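Local coordinates for cellulose binding domain-containing protein (PDB 4B96) that probably binds cellulose through this calcium-containing family 3b carbohydrate-binding module, the C-terminal part of a membrane protein from a biomass-sensing system, at residues Y44-D49 / G105-D110. Numbering follows the deposited sequence.
With CA (calcium ion), chain E.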
loop_
_atom_site.group_PDB
_atom_site.type_symbol
_atom_site.label_atom_id
_atom_site.label_comp_id
_atom_site.label_asym_id
_atom_site.label_seq_id
_atom_site.Cartn_x
_atom_site.Cartn_y
_atom_site.Cartn_z
ATOM N N TYR A 44 -1.929 12.445 -5.536
ATOM C CA TYR A 44 -3.167 12.699 -4.803
ATOM C C TYR A 44 -4.302 12.459 -5.807
ATOM O O TYR A 44 -4.399 13.142 -6.839
ATOM C CB TYR A 44 -3.185 14.139 -4.303
ATOM C CG TYR A 44 -4.407 14.426 -3.416
ATOM C CD1 TYR A 44 -5.671 14.669 -3.991
ATOM C CD2 TYR A 44 -4.298 14.409 -2.009
ATOM C CE1 TYR A 44 -6.796 14.894 -3.162
ATOM C CE2 TYR A 44 -5.407 14.629 -1.156
ATOM C CZ TYR A 44 -6.649 14.887 -1.743
ATOM O OH TYR A 44 -7.767 15.073 -0.964
ATOM N N TYR A 45 -5.136 11.475 -5.544
ATOM C CA TYR A 45 -6.203 11.105 -6.481
ATOM C C TYR A 45 -7.473 11.833 -6.170
ATOM O O TYR A 45 -7.920 11.848 -5.004
ATOM C CB TYR A 45 -6.497 9.628 -6.360
ATOM C CG TYR A 45 -5.288 8.833 -6.744
ATOM C CD1 TYR A 45 -5.095 8.458 -8.072
ATOM C CD2 TYR A 45 -4.360 8.450 -5.781
ATOM C CE1 TYR A 45 -3.997 7.770 -8.448
ATOM C CE2 TYR A 45 -3.232 7.688 -6.144
ATOM C CZ TYR A 45 -3.057 7.380 -7.464
ATOM O OH TYR A 45 -1.963 6.672 -7.875
ATOM N N PHE A 46 -8.086 12.405 -7.207
ATOM C CA PHE A 46 -9.343 13.114 -7.025
ATOM C C PHE A 46 -10.225 13.004 -8.262
ATOM O O PHE A 46 -9.773 12.610 -9.368
ATOM C CB PHE A 46 -9.079 14.564 -6.619
ATOM C CG PHE A 46 -8.442 15.392 -7.703
ATOM C CD1 PHE A 46 -7.046 15.327 -7.956
ATOM C CD2 PHE A 46 -9.222 16.287 -8.471
ATOM C CE1 PHE A 46 -6.433 16.112 -8.949
ATOM C CE2 PHE A 46 -8.598 17.085 -9.479
ATOM C CZ PHE A 46 -7.232 16.982 -9.738
ATOM N N LYS A 47 -11.509 13.260 -8.061
ATOM C CA LYS A 47 -12.458 13.189 -9.178
ATOM C C LYS A 47 -12.963 14.613 -9.407
ATOM O O LYS A 47 -13.570 15.195 -8.524
ATOM C CB LYS A 47 -13.625 12.288 -8.786
ATOM C CG LYS A 47 -14.630 12.038 -9.937
ATOM C CD LYS A 47 -15.715 11.037 -9.454
ATOM C CE LYS A 47 -16.656 10.580 -10.596
ATOM N NZ LYS A 47 -17.426 11.713 -11.115
ATOM N N ASP A 48 -12.756 15.173 -10.590
ATOM C CA ASP A 48 -13.232 16.531 -10.835
ATOM C C ASP A 48 -13.172 16.785 -12.333
ATOM O O ASP A 48 -12.322 16.241 -13.025
ATOM C CB ASP A 48 -12.351 17.524 -10.096
ATOM C CG ASP A 48 -12.955 18.912 -10.088
ATOM O OD1 ASP A 48 -13.932 19.121 -9.329
ATOM O OD2 ASP A 48 -12.452 19.771 -10.856
ATOM N N ASP A 49 -14.081 17.579 -12.842
ATOM C CA ASP A 49 -14.189 17.739 -14.301
ATOM C C ASP A 49 -13.806 19.149 -14.793
ATOM O O ASP A 49 -14.083 19.506 -15.946
ATOM C CB ASP A 49 -15.596 17.352 -14.725
ATOM C CG ASP A 49 -15.603 16.129 -15.678
ATOM O OD1 ASP A 49 -14.539 15.779 -16.287
ATOM O OD2 ASP A 49 -16.696 15.559 -15.862
ATOM N N GLY A 105 0.780 22.229 0.302
ATOM C CA GLY A 105 0.288 23.107 -0.752
ATOM C C GLY A 105 -1.126 22.745 -1.115
ATOM O O GLY A 105 -1.764 21.934 -0.443
ATOM N N ALA A 106 -1.609 23.361 -2.190
ATOM C CA ALA A 106 -2.995 23.246 -2.566
ATOM C C ALA A 106 -3.120 23.077 -4.080
ATOM O O ALA A 106 -2.199 23.440 -4.856
ATOM C CB ALA A 106 -3.751 24.539 -2.107
ATOM N N ILE A 107 -4.276 22.569 -4.515
ATOM C CA ILE A 107 -4.724 22.856 -5.883
ATOM C C ILE A 107 -6.099 23.570 -5.842
ATOM O O ILE A 107 -6.883 23.357 -4.907
ATOM C CB ILE A 107 -4.880 21.553 -6.720
ATOM C CG1 ILE A 107 -5.787 20.544 -6.002
ATOM C CG2 ILE A 107 -3.504 20.988 -7.070
ATOM C CD1 ILE A 107 -6.120 19.279 -6.849
ATOM N N THR A 108 -6.370 24.403 -6.839
ATOM C CA THR A 108 -7.600 25.195 -6.888
ATOM C C THR A 108 -8.022 25.158 -8.350
ATOM O O THR A 108 -7.183 24.938 -9.223
ATOM C CB THR A 108 -7.290 26.676 -6.470
ATOM O OG1 THR A 108 -6.163 27.163 -7.240
ATOM C CG2 THR A 108 -6.909 26.744 -4.973
ATOM N N ARG A 109 -9.299 25.366 -8.622
ATOM C CA ARG A 109 -9.749 25.577 -9.988
ATOM C C ARG A 109 -9.377 27.005 -10.355
ATOM O O ARG A 109 -9.533 27.946 -9.539
ATOM C CB ARG A 109 -11.274 25.434 -10.103
ATOM C CG ARG A 109 -11.761 24.027 -9.771
ATOM C CD ARG A 109 -13.270 24.058 -9.931
ATOM N NE ARG A 109 -13.817 22.708 -9.909
ATOM C CZ ARG A 109 -15.103 22.452 -10.183
ATOM N NH1 ARG A 109 -15.946 23.466 -10.438
ATOM N NH2 ARG A 109 -15.556 21.181 -10.195
ATOM N N ASP A 110 -8.933 27.190 -11.590
ATOM C CA ASP A 110 -8.554 28.514 -12.052
ATOM C C ASP A 110 -9.713 29.496 -11.963
ATOM O O ASP A 110 -9.489 30.709 -11.837
ATOM C CB ASP A 110 -8.097 28.452 -13.502
ATOM C CG ASP A 110 -7.511 29.768 -13.978
ATOM O OD1 ASP A 110 -6.441 30.198 -13.489
ATOM O OD2 ASP A 110 -8.125 30.379 -14.844
HETATM CA CA CA E . -14.429 15.633 -6.494
HETATM O O HOH W 1 -15.025 17.885 -7.363
HETATM O O HOH W 2 -12.562 17.040 -6.112
HETATM O O HOH W 3 -16.569 15.309 -7.935
#
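D48, just past the end of strand 40-47, forms a salt bridge with R109 at the end of strand 100-109, across the two sheets of the module's beta sandwich. NH2 of R109 donates to OD1 of D48 at 2.8 Å, nearly straight (169°), on the syn side of the carboxylate but tilted out of its plane. The acceptor lies close to the guanidinium plane, so the cation is met at its edge. NE of R109 reaches OD2 of D48 at 3.4 Å, a weak and bent bond; with the two planar groups turned 54° apart, the pairing is an uneven fork rather than a flat bidentate one. Deeper in the sandwich, CD1 of I107 stands over one face of the F46 ring, 4.0 Å from its centroid and 19° off the normal, a CH-pi contact shifted toward CE1 and CZ. CD1 of I107 is anti to CA, and the CG1 arm thus reaches the ring extended. In the second shell, OG1 of T113 is hydrogen-bonded to NH1 of R109, and the backbone N of Y50 binds OD2 of D48. OD1 of D48 also accepts from a water at 2.6 Å, itself a calcium ligand at 2.5 Å. Calcium is bound directly by O of K47 at 2.2 Å, with N116, D119 and D120 completing the protein ligands. D48 is thus an outer-sphere partner of the metal: its carboxylate probably stays ionised between arginine and calcium-bound water, which would couple the ion electrostatically to strand 100-109.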